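Local coordinates for protein five-membered-cyclitol-phosphate synthase (Streptomyces citricolor, PDB 6K96) that binds nicotinamide-adenine-dinucleotide and a sodium ion as a four-chain assembly, and belongs to the myo-inositol-1-phosphate synthase family, at residues V155-E160 with D182-H187; L188-V193 with L286-Q291; D264-M269 with V290-N295. All blocks are in the same frame, centred on the assembly; numbering follows the deposited sequence.

Contact 1 of 3, residues V155-E160 with D182-H187. With NAD (nicotinamide-adenine-dinucleotide), chain G.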
loop_
_atom_site.group_PDB
_atom_site.type_symbol
_atom_site.label_atom_id
_atom_site.label_comp_id
_atom_site.label_asym_id
_atom_site.label_seq_id
_atom_site.Cartn_x
_atom_site.Cartn_y
_atom_site.Cartn_z
ATOM N N VAL B 155 6.747 -26.851 27.608
ATOM C CA VAL B 155 6.911 -25.642 26.743
ATOM C C VAL B 155 5.654 -24.779 26.822
ATOM O O VAL B 155 4.619 -25.220 26.334
ATOM C CB VAL B 155 7.206 -26.026 25.276
ATOM C CG1 VAL B 155 7.176 -24.804 24.361
ATOM C CG2 VAL B 155 8.528 -26.759 25.117
ATOM N N ASN B 156 5.786 -23.543 27.293
ATOM C CA ASN B 156 4.663 -22.571 27.374
ATOM C C ASN B 156 4.641 -21.613 26.159
ATOM O O ASN B 156 5.388 -20.585 26.179
ATOM C CB ASN B 156 4.741 -21.790 28.683
ATOM C CG ASN B 156 3.560 -20.876 28.823
ATOM O OD1 ASN B 156 2.582 -21.036 28.125
ATOM N ND2 ASN B 156 3.622 -19.950 29.750
ATOM N N CYS B 157 3.730 -21.840 25.200
ATOM C CA CYS B 157 3.442 -20.873 24.101
ATOM C C CYS B 157 2.788 -19.567 24.568
ATOM O O CYS B 157 2.832 -18.582 23.718
ATOM C CB CYS B 157 2.403 -21.355 23.101
ATOM S SG CYS B 157 2.942 -22.821 22.245
ATOM N N THR B 158 2.135 -19.561 25.735
ATOM C CA THR B 158 1.133 -18.518 26.110
ATOM C C THR B 158 1.766 -17.490 27.033
ATOM O O THR B 158 2.847 -17.768 27.560
ATOM C CB THR B 158 -0.119 -19.097 26.794
ATOM O OG1 THR B 158 0.158 -19.380 28.159
ATOM C CG2 THR B 158 -0.618 -20.350 26.121
ATOM N N PRO B 159 1.112 -16.310 27.241
ATOM C CA PRO B 159 1.574 -15.289 28.195
ATOM C C PRO B 159 1.361 -15.654 29.679
ATOM O O PRO B 159 1.824 -14.905 30.555
ATOM C CB PRO B 159 0.762 -14.014 27.887
ATOM C CG PRO B 159 0.062 -14.320 26.576
ATOM C CD PRO B 159 -0.082 -15.834 26.521
ATOM N N GLU B 160 0.766 -16.808 29.958
ATOM C CA GLU B 160 0.548 -17.238 31.359
ATOM C C GLU B 160 1.894 -17.412 32.059
ATOM O O GLU B 160 2.844 -17.820 31.423
ATOM C CB GLU B 160 -0.339 -18.479 31.447
ATOM C CG GLU B 160 -1.808 -18.144 31.350
ATOM C CD GLU B 160 -2.228 -17.161 30.263
ATOM O OE1 GLU B 160 -2.603 -15.991 30.621
ATOM O OE2 GLU B 160 -2.168 -17.555 29.072
ATOM N N ASP B 182 8.368 -17.866 29.041
ATOM C CA ASP B 182 7.000 -18.012 28.539
ATOM C C ASP B 182 6.724 -17.139 27.296
ATOM O O ASP B 182 7.403 -16.138 27.082
ATOM C CB ASP B 182 5.976 -17.627 29.612
ATOM C CG ASP B 182 6.193 -18.343 30.922
ATOM O OD1 ASP B 182 6.322 -19.570 30.881
ATOM O OD2 ASP B 182 6.295 -17.666 31.954
ATOM N N ASP B 183 5.729 -17.537 26.510
ATOM C CA ASP B 183 5.032 -16.689 25.506
ATOM C C ASP B 183 5.828 -16.614 24.201
ATOM O O ASP B 183 6.809 -15.841 24.214
ATOM C CB ASP B 183 4.781 -15.293 26.075
ATOM C CG ASP B 183 3.714 -14.535 25.319
ATOM O OD1 ASP B 183 3.080 -15.137 24.405
ATOM O OD2 ASP B 183 3.506 -13.348 25.666
ATOM N N LEU B 184 5.386 -17.327 23.146
ATOM C CA LEU B 184 6.061 -17.311 21.799
ATOM C C LEU B 184 6.164 -15.889 21.262
ATOM O O LEU B 184 5.102 -15.219 21.157
ATOM C CB LEU B 184 5.299 -18.111 20.745
ATOM C CG LEU B 184 5.015 -19.566 21.063
ATOM C CD1 LEU B 184 4.442 -20.240 19.833
ATOM C CD2 LEU B 184 6.262 -20.269 21.564
ATOM N N ALA B 185 7.376 -15.485 20.867
ATOM C CA ALA B 185 7.622 -14.345 19.943
ATOM C C ALA B 185 7.511 -14.825 18.485
ATOM O O ALA B 185 8.356 -15.635 18.035
ATOM C CB ALA B 185 8.979 -13.785 20.233
ATOM N N SER B 186 6.493 -14.374 17.754
ATOM C CA SER B 186 6.107 -14.959 16.445
ATOM C C SER B 186 7.319 -14.921 15.515
ATOM O O SER B 186 8.137 -14.003 15.668
ATOM C CB SER B 186 4.886 -14.283 15.873
ATOM O OG SER B 186 3.664 -15.015 16.181
ATOM N N HIS B 187 7.460 -15.915 14.624
ATOM C CA HIS B 187 8.635 -16.059 13.715
ATOM C C HIS B 187 8.976 -14.680 13.150
ATOM O O HIS B 187 10.139 -14.203 13.310
ATOM C CB HIS B 187 8.381 -17.058 12.570
ATOM C CG HIS B 187 9.654 -17.638 12.032
ATOM N ND1 HIS B 187 9.678 -18.719 11.144
ATOM C CD2 HIS B 187 10.960 -17.354 12.313
ATOM C CE1 HIS B 187 10.931 -19.044 10.901
ATOM N NE2 HIS B 187 11.731 -18.236 11.612
HETATM P PA NAD G . -6.188 -22.438 18.816
HETATM O O1A NAD G . -7.342 -21.649 19.304
HETATM O O2A NAD G . -6.205 -22.774 17.351
HETATM O O5B NAD G . -5.856 -23.723 19.669
HETATM C C5B NAD G . -6.486 -23.765 20.970
HETATM C C4B NAD G . -6.874 -25.187 21.281
HETATM O O4B NAD G . -6.995 -25.437 22.721
HETATM C C3B NAD G . -8.229 -25.581 20.685
HETATM O O3B NAD G . -8.109 -26.880 20.118
HETATM C C2B NAD G . -9.120 -25.626 21.923
HETATM O O2B NAD G . -10.239 -26.364 21.525
HETATM C C1B NAD G . -8.130 -26.274 22.896
HETATM N N9A NAD G . -8.465 -26.270 24.306
HETATM C C8A NAD G . -9.234 -25.309 24.916
HETATM N N7A NAD G . -9.317 -25.465 26.217
HETATM C C5A NAD G . -8.531 -26.579 26.493
HETATM C C6A NAD G . -8.226 -27.230 27.706
HETATM N N6A NAD G . -8.674 -26.807 28.882
HETATM N N1A NAD G . -7.377 -28.293 27.658
HETATM C C2A NAD G . -6.941 -28.689 26.447
HETATM N N3A NAD G . -7.180 -28.160 25.249
HETATM C C4A NAD G . -7.987 -27.084 25.327
HETATM O O3 NAD G . -4.882 -21.586 19.112
HETATM P PN NAD G . -3.504 -21.505 18.287
HETATM O O1N NAD G . -3.003 -22.888 18.115
HETATM O O2N NAD G . -3.827 -20.582 17.152
HETATM O O5D NAD G . -2.568 -20.753 19.363
HETATM C C5D NAD G . -2.339 -21.433 20.666
HETATM C C4D NAD G . -1.761 -20.454 21.644
HETATM O O4D NAD G . -0.459 -19.986 21.224
HETATM C C3D NAD G . -2.635 -19.205 21.827
HETATM O O3D NAD G . -2.572 -18.844 23.190
HETATM C C2D NAD G . -1.860 -18.135 21.064
HETATM O O2D NAD G . -1.991 -16.804 21.528
HETATM C C1D NAD G . -0.420 -18.557 21.349
HETATM N N1N NAD G . 0.502 -17.887 20.383
HETATM C C2N NAD G . 0.211 -17.953 18.979
HETATM C C3N NAD G . 0.917 -17.197 18.058
HETATM C C7N NAD G . 0.576 -17.355 16.587
HETATM O O7N NAD G . -0.214 -18.222 16.236
HETATM N N7N NAD G . 1.146 -16.524 15.718
HETATM C C4N NAD G . 1.898 -16.338 18.550
HETATM C C5N NAD G . 2.288 -16.413 19.882
HETATM C C6N NAD G . 1.528 -17.122 20.794
#
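Asn156 ND2 donates to Asp182 OD1 over 3.0 Å, nearly straight at 163°; the acceptor lies in the plane of the amide, but the nitrogen meets the carboxylate from above its plane. That carboxylate is also held from outside, by the backbone N of Ala163 and by a salt bridge to Arg164. With CG anti to the backbone N (chi1 -176°), the Asn156 amide turns OD1 forward over its own chain, where it accepts from Thr158 N at 2.8 Å in an Asx turn. Two backbone bonds then join the two segments, Asp183 N to Asn156 O at 3.1 Å and Leu184 N to Cys157 O at 2.9 Å. Farther out, Cys157 SG lies 3.8 Å from Leu184 CD1. The Pro159 ring rests against the Asp183 carboxylate, CB to OD2 at 3.6 Å, while Lys327 pairs with that same oxygen. On the NAD side, Leu184 CB approaches nicotinamide C5N at 3.6 Å, and Ser186 OG accepts from carboxamide N7N at 3.0 Å. Loops following the neighbouring parallel strands 153-156 and 179-180 thus form part of the nicotinamide pocket, an arrangement characteristic of a Rossmann-type NAD-binding domain.

Contact 2 of 3, residues L188-V193 with L286-Q291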
loop_
_atom_site.group_PDB
_atom_site.type_symbol
_atom_site.label_atom_id
_atom_site.label_comp_id
_atom_site.label_asym_id
_atom_site.label_seq_id
_atom_site.Cartn_x
_atom_site.Cartn_y
_atom_site.Cartn_z
ATOM N N LEU B 188 7.983 -14.048 12.518
ATOM C CA LEU B 188 8.101 -12.638 12.063
ATOM C C LEU B 188 6.842 -11.878 12.441
ATOM O O LEU B 188 5.822 -11.984 11.781
ATOM C CB LEU B 188 8.343 -12.511 10.556
ATOM C CG LEU B 188 8.519 -11.047 10.139
ATOM C CD1 LEU B 188 9.784 -10.448 10.754
ATOM C CD2 LEU B 188 8.529 -10.892 8.636
ATOM N N GLY B 189 6.962 -11.070 13.463
ATOM C CA GLY B 189 5.765 -10.467 14.051
ATOM C C GLY B 189 5.618 -9.045 13.656
ATOM O O GLY B 189 6.636 -8.407 13.408
ATOM N N THR B 190 4.374 -8.585 13.669
ATOM C CA THR B 190 3.985 -7.201 13.380
ATOM C C THR B 190 4.946 -6.255 14.086
ATOM O O THR B 190 5.385 -5.238 13.450
ATOM C CB THR B 190 2.540 -7.029 13.837
ATOM O OG1 THR B 190 1.793 -8.163 13.386
ATOM C CG2 THR B 190 1.961 -5.737 13.326
ATOM N N SER B 191 5.194 -6.543 15.380
ATOM C CA SER B 191 5.777 -5.571 16.330
ATOM C C SER B 191 7.285 -5.439 16.066
ATOM O O SER B 191 7.833 -4.311 16.194
ATOM C CB SER B 191 5.400 -5.921 17.780
ATOM O OG SER B 191 4.200 -5.199 18.217
ATOM N N VAL B 192 7.965 -6.525 15.702
ATOM C CA VAL B 192 9.402 -6.417 15.346
ATOM C C VAL B 192 9.517 -5.596 14.058
ATOM O O VAL B 192 10.422 -4.778 14.005
ATOM C CB VAL B 192 10.088 -7.790 15.245
ATOM C CG1 VAL B 192 9.610 -8.612 14.031
ATOM C CG2 VAL B 192 11.595 -7.601 15.191
ATOM N N VAL B 193 8.612 -5.722 13.097
ATOM C CA VAL B 193 8.656 -4.847 11.890
ATOM C C VAL B 193 8.401 -3.408 12.303
ATOM O O VAL B 193 9.141 -2.556 11.903
ATOM C CB VAL B 193 7.673 -5.210 10.766
ATOM C CG1 VAL B 193 7.819 -4.234 9.612
ATOM C CG2 VAL B 193 7.835 -6.628 10.290
ATOM N N LEU B 286 2.890 0.466 5.225
ATOM C CA LEU B 286 3.356 -0.928 5.072
ATOM C C LEU B 286 2.142 -1.873 5.222
ATOM O O LEU B 286 1.222 -1.515 5.907
ATOM C CB LEU B 286 4.486 -1.212 6.064
ATOM C CG LEU B 286 4.991 -2.645 6.057
ATOM C CD1 LEU B 286 6.455 -2.711 6.496
ATOM C CD2 LEU B 286 4.187 -3.569 6.935
ATOM N N LYS B 287 2.079 -2.957 4.427
ATOM C CA LYS B 287 1.186 -4.104 4.677
ATOM C C LYS B 287 2.038 -5.349 4.906
ATOM O O LYS B 287 3.005 -5.486 4.188
ATOM C CB LYS B 287 0.226 -4.297 3.522
ATOM C CG LYS B 287 -0.643 -5.514 3.742
ATOM C CD LYS B 287 -1.712 -5.674 2.745
ATOM C CE LYS B 287 -2.401 -7.014 2.940
ATOM N NZ LYS B 287 -3.211 -7.376 1.754
ATOM N N LEU B 288 1.706 -6.157 5.919
ATOM C CA LEU B 288 2.317 -7.451 6.237
ATOM C C LEU B 288 1.233 -8.495 6.115
ATOM O O LEU B 288 0.158 -8.229 6.621
ATOM C CB LEU B 288 2.887 -7.376 7.635
ATOM C CG LEU B 288 3.373 -8.691 8.225
ATOM C CD1 LEU B 288 4.363 -9.368 7.311
ATOM C CD2 LEU B 288 3.982 -8.482 9.612
ATOM N N LYS B 289 1.428 -9.546 5.313
ATOM C CA LYS B 289 0.522 -10.720 5.359
ATOM C C LYS B 289 1.363 -11.902 5.802
ATOM O O LYS B 289 2.449 -11.974 5.267
ATOM C CB LYS B 289 -0.200 -10.948 4.035
ATOM C CG LYS B 289 -1.447 -11.818 4.155
ATOM C CD LYS B 289 -2.259 -11.882 2.897
ATOM C CE LYS B 289 -3.754 -11.988 3.148
ATOM N NZ LYS B 289 -4.291 -13.357 2.883
ATOM N N VAL B 290 0.902 -12.742 6.744
ATOM C CA VAL B 290 1.571 -14.002 7.164
ATOM C C VAL B 290 0.542 -15.096 7.447
ATOM O O VAL B 290 -0.656 -14.775 7.631
ATOM C CB VAL B 290 2.429 -13.723 8.397
ATOM C CG1 VAL B 290 3.465 -12.665 8.113
ATOM C CG2 VAL B 290 1.599 -13.330 9.604
ATOM N N GLN B 291 0.966 -16.353 7.454
ATOM C CA GLN B 291 0.154 -17.507 7.952
ATOM C C GLN B 291 0.350 -17.549 9.461
ATOM O O GLN B 291 1.347 -18.128 9.875
ATOM C CB GLN B 291 0.648 -18.904 7.573
ATOM C CG GLN B 291 -0.093 -19.641 6.497
ATOM C CD GLN B 291 -1.600 -19.632 6.400
ATOM O OE1 GLN B 291 -2.067 -19.754 5.288
ATOM N NE2 GLN B 291 -2.370 -19.520 7.471
#
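Val193 and Leu286 make the tightest approach, CG1 of the valine to CD1 of the leucine at 3.7 Å, with the two side chains meeting at a slant. The valine sets CG1 anti to its backbone N (chi1 180°), directing this methyl at Leu286 while CG2 serves Leu288, whose CD2 it nears at 4.3 Å. Leu288 is the central residue of the strand side. Its CD2 methyl sits under the first turn of the helix, 4.0 Å from Thr190 CA and 4.4 Å from Gly189 C, so it packs largely on main chain. Gly189 is the N-cap residue of that helix.

Towards Leu188 the fit is slacker. Val290 CG1 comes no nearer than 4.4 Å to Leu188 O, and that carbonyl takes its hydrogen bond from Asn295 ND2 instead. Leu188 also packs on Val282 of the second subunit; a strand of that subunit pairs antiparallel with residues 286-289 and continues the sheet. On the other face of the strand, turned from the helix, Lys287 and Lys289 are partly exposed.

Thr190 OG1 is hydrogen-bonded to Asn215 on strand 207-217 of the same sheet, which gives the helix a polar tie there. Residues 188-193 and 286-291 themselves meet without any directional bond, and burial of branched aliphatic groups is what joins them.

Contact 3 of 3, residues D264-M269 with V290-N295. With NA (sodium ion), chain H; NAD (nicotinamide-adenine-dinucleotide), chain G.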
loop_
_atom_site.group_PDB
_atom_site.type_symbol
_atom_site.label_atom_id
_atom_site.label_comp_id
_atom_site.label_asym_id
_atom_site.label_seq_id
_atom_site.Cartn_x
_atom_site.Cartn_y
_atom_site.Cartn_z
ATOM N N ASP B 264 -6.699 -18.482 9.262
ATOM C CA ASP B 264 -5.412 -18.427 10.017
ATOM C C ASP B 264 -4.443 -17.398 9.436
ATOM O O ASP B 264 -3.394 -17.265 10.047
ATOM C CB ASP B 264 -4.719 -19.775 10.124
ATOM C CG ASP B 264 -3.464 -19.773 10.969
ATOM O OD1 ASP B 264 -3.533 -19.603 12.239
ATOM O OD2 ASP B 264 -2.396 -19.932 10.369
ATOM N N HIS B 265 -4.815 -16.621 8.425
ATOM C CA HIS B 265 -3.978 -15.491 7.954
ATOM C C HIS B 265 -4.021 -14.326 8.920
ATOM O O HIS B 265 -5.048 -14.083 9.470
ATOM C CB HIS B 265 -4.412 -14.943 6.597
ATOM C CG HIS B 265 -3.903 -15.741 5.465
ATOM N ND1 HIS B 265 -4.745 -16.204 4.502
ATOM C CD2 HIS B 265 -2.662 -16.179 5.163
ATOM C CE1 HIS B 265 -4.050 -16.893 3.597
ATOM N NE2 HIS B 265 -2.754 -16.916 3.990
ATOM N N LYS B 266 -2.944 -13.579 9.063
ATOM C CA LYS B 266 -2.992 -12.344 9.865
ATOM C C LYS B 266 -2.448 -11.225 8.968
ATOM O O LYS B 266 -1.417 -11.441 8.371
ATOM C CB LYS B 266 -2.223 -12.526 11.175
ATOM C CG LYS B 266 -1.719 -11.229 11.791
ATOM C CD LYS B 266 -1.323 -11.338 13.251
ATOM C CE LYS B 266 -2.521 -11.121 14.140
ATOM N NZ LYS B 266 -2.059 -10.909 15.536
ATOM N N VAL B 267 -3.089 -10.063 8.961
ATOM C CA VAL B 267 -2.699 -8.879 8.172
ATOM C C VAL B 267 -2.360 -7.785 9.147
ATOM O O VAL B 267 -3.059 -7.667 10.076
ATOM C CB VAL B 267 -3.814 -8.418 7.236
ATOM C CG1 VAL B 267 -3.465 -7.062 6.675
ATOM C CG2 VAL B 267 -4.064 -9.416 6.127
ATOM N N ALA B 268 -1.316 -7.020 8.897
ATOM C CA ALA B 268 -0.873 -5.863 9.676
ATOM C C ALA B 268 -0.787 -4.673 8.733
ATOM O O ALA B 268 -0.540 -4.891 7.629
ATOM C CB ALA B 268 0.459 -6.171 10.224
ATOM N N MET B 269 -1.154 -3.484 9.145
ATOM C CA MET B 269 -1.065 -2.291 8.294
ATOM C C MET B 269 -0.393 -1.276 9.175
ATOM O O MET B 269 -0.774 -1.212 10.361
ATOM C CB MET B 269 -2.425 -1.787 7.819
ATOM C CG MET B 269 -2.724 -2.221 6.417
ATOM S SD MET B 269 -4.318 -3.081 6.291
ATOM C CE MET B 269 -5.419 -1.970 7.149
ATOM N N VAL B 290 0.902 -12.742 6.744
ATOM C CA VAL B 290 1.571 -14.002 7.164
ATOM C C VAL B 290 0.542 -15.096 7.447
ATOM O O VAL B 290 -0.656 -14.775 7.631
ATOM C CB VAL B 290 2.429 -13.723 8.397
ATOM C CG1 VAL B 290 3.465 -12.665 8.113
ATOM C CG2 VAL B 290 1.599 -13.330 9.604
ATOM N N GLN B 291 0.966 -16.353 7.454
ATOM C CA GLN B 291 0.154 -17.507 7.952
ATOM C C GLN B 291 0.350 -17.549 9.461
ATOM O O GLN B 291 1.347 -18.128 9.875
ATOM C CB GLN B 291 0.648 -18.904 7.573
ATOM C CG GLN B 291 -0.093 -19.641 6.497
ATOM C CD GLN B 291 -1.600 -19.632 6.400
ATOM O OE1 GLN B 291 -2.067 -19.754 5.288
ATOM N NE2 GLN B 291 -2.370 -19.520 7.471
ATOM N N ASP B 292 -0.535 -16.912 10.233
ATOM C CA ASP B 292 -0.299 -16.620 11.687
ATOM C C ASP B 292 0.261 -17.875 12.380
ATOM O O ASP B 292 1.287 -17.772 13.047
ATOM C CB ASP B 292 -1.548 -16.047 12.356
ATOM C CG ASP B 292 -1.280 -15.428 13.715
ATOM O OD1 ASP B 292 -0.212 -14.833 13.835
ATOM O OD2 ASP B 292 -2.122 -15.633 14.675
ATOM N N SER B 293 -0.291 -19.053 12.148
ATOM C CA SER B 293 0.136 -20.266 12.889
ATOM C C SER B 293 1.440 -20.880 12.343
ATOM O O SER B 293 2.017 -21.777 13.055
ATOM C CB SER B 293 -0.962 -21.261 12.910
ATOM O OG SER B 293 -1.980 -20.824 13.787
ATOM N N SER B 294 1.920 -20.456 11.175
ATOM C CA SER B 294 3.310 -20.739 10.726
ATOM C C SER B 294 4.226 -19.872 11.579
ATOM O O SER B 294 5.335 -20.337 11.896
ATOM C CB SER B 294 3.534 -20.499 9.218
ATOM O OG SER B 294 2.957 -21.546 8.417
ATOM N N ASN B 295 3.777 -18.678 11.973
ATOM C CA ASN B 295 4.602 -17.777 12.807
ATOM C C ASN B 295 4.773 -18.438 14.162
ATOM O O ASN B 295 5.713 -18.080 14.825
ATOM C CB ASN B 295 4.004 -16.385 12.977
ATOM C CG ASN B 295 4.621 -15.297 12.125
ATOM O OD1 ASN B 295 5.604 -15.515 11.435
ATOM N ND2 ASN B 295 4.044 -14.103 12.183
HETATM NA NA NA H . -2.058 -19.614 16.011
HETATM P PA NAD G . -6.188 -22.438 18.816
HETATM O O1A NAD G . -7.342 -21.649 19.304
HETATM O O2A NAD G . -6.205 -22.774 17.351
HETATM O O5B NAD G . -5.856 -23.723 19.669
HETATM C C5B NAD G . -6.486 -23.765 20.970
HETATM C C4B NAD G . -6.874 -25.187 21.281
HETATM O O4B NAD G . -6.995 -25.437 22.721
HETATM C C3B NAD G . -8.229 -25.581 20.685
HETATM O O3B NAD G . -8.109 -26.880 20.118
HETATM C C2B NAD G . -9.120 -25.626 21.923
HETATM O O2B NAD G . -10.239 -26.364 21.525
HETATM C C1B NAD G . -8.130 -26.274 22.896
HETATM N N9A NAD G . -8.465 -26.270 24.306
HETATM C C8A NAD G . -9.234 -25.309 24.916
HETATM N N7A NAD G . -9.317 -25.465 26.217
HETATM C C5A NAD G . -8.531 -26.579 26.493
HETATM C C6A NAD G . -8.226 -27.230 27.706
HETATM N N6A NAD G . -8.674 -26.807 28.882
HETATM N N1A NAD G . -7.377 -28.293 27.658
HETATM C C2A NAD G . -6.941 -28.689 26.447
HETATM N N3A NAD G . -7.180 -28.160 25.249
HETATM C C4A NAD G . -7.987 -27.084 25.327
HETATM O O3 NAD G . -4.882 -21.586 19.112
HETATM P PN NAD G . -3.504 -21.505 18.287
HETATM O O1N NAD G . -3.003 -22.888 18.115
HETATM O O2N NAD G . -3.827 -20.582 17.152
HETATM O O5D NAD G . -2.568 -20.753 19.363
HETATM C C5D NAD G . -2.339 -21.433 20.666
HETATM C C4D NAD G . -1.761 -20.454 21.644
HETATM O O4D NAD G . -0.459 -19.986 21.224
HETATM C C3D NAD G . -2.635 -19.205 21.827
HETATM O O3D NAD G . -2.572 -18.844 23.190
HETATM C C2D NAD G . -1.860 -18.135 21.064
HETATM O O2D NAD G . -1.991 -16.804 21.528
HETATM C C1D NAD G . -0.420 -18.557 21.349
HETATM N N1N NAD G . 0.502 -17.887 20.383
HETATM C C2N NAD G . 0.211 -17.953 18.979
HETATM C C3N NAD G . 0.917 -17.197 18.058
HETATM C C7N NAD G . 0.576 -17.355 16.587
HETATM O O7N NAD G . -0.214 -18.222 16.236
HETATM N N7N NAD G . 1.146 -16.524 15.718
HETATM C C4N NAD G . 1.898 -16.338 18.550
HETATM C C5N NAD G . 2.288 -16.413 19.882
HETATM C C6N NAD G . 1.528 -17.122 20.794
#
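Lys266 and Val290 form an antiparallel hydrogen-bonded pair, with Lys266 N to Val290 O at 3.0 Å and Val290 N to Lys266 O at 3.1 Å. His265 and Gln291, next along, are a non-hydrogen-bonded pair. Beyond them the second segment leaves the strand for the helix, and Asp292 N still reaches Asp264 O at 2.9 Å.

The carboxylate of Asp264 gathers the turn around itself. A chi1 of -176° swings it away from its own N and brings both oxygens to Ser293. OD2 takes two donors: Ser293 N approaches on the syn side at 2.9 Å, and Gln291 NE2 on the anti side, also at 2.9 Å. The amide lies nearly coplanar with the carboxylate, the planes 4° apart, which should restrain rotation of both groups. OD1 accepts from Ser293 OG and also from Asn219. Gln291 extends its OE1 obliquely towards the His265 ring without hydrogen bonding to it, while Val290 O lies at the edge of that ring, in its plane. On the other face of the sheet, the methylenes of Lys266 run past Asp292, CD to OD1 at 3.7 Å, and the ammonium stays short of an ion pair.

Asp292 O accepts from the carboxamide N7N of NAD at 3.0 Å, and its OD1 adds a weak second bond. Ser293 OG, positioned by Asp264, binds sodium at 2.5 Å. Asn15 OD1 and two NAD oxygens, phosphate O2N and carboxamide O7N, complete the ligands seen. The strand-to-helix junction at the end of a beta hairpin thus builds a site for NAD and sodium, with Asp264 as a second-shell residue behind the metal ligand.

All three contacts are buried and touch the second subunit, but they occupy different parts of the fold. Contact 1 lies near the centre of the chain, among the loops of the parallel sheet; contacts 2 and 3, with centres about 7 Å apart, lie on the mixed sheet and share Val290 and Gln291 of strand 281-291. Contact 2 is aliphatic, whereas contacts 1 and 3 are rich in polar bonds and approach the nicotinamide end of NAD from separate segments. Asn295 ties the set together: its backbone O lies 2.8 Å from His187 N of contact 1, probably hydrogen-bonded, and its side chain reaches residues 188-193 of contact 2.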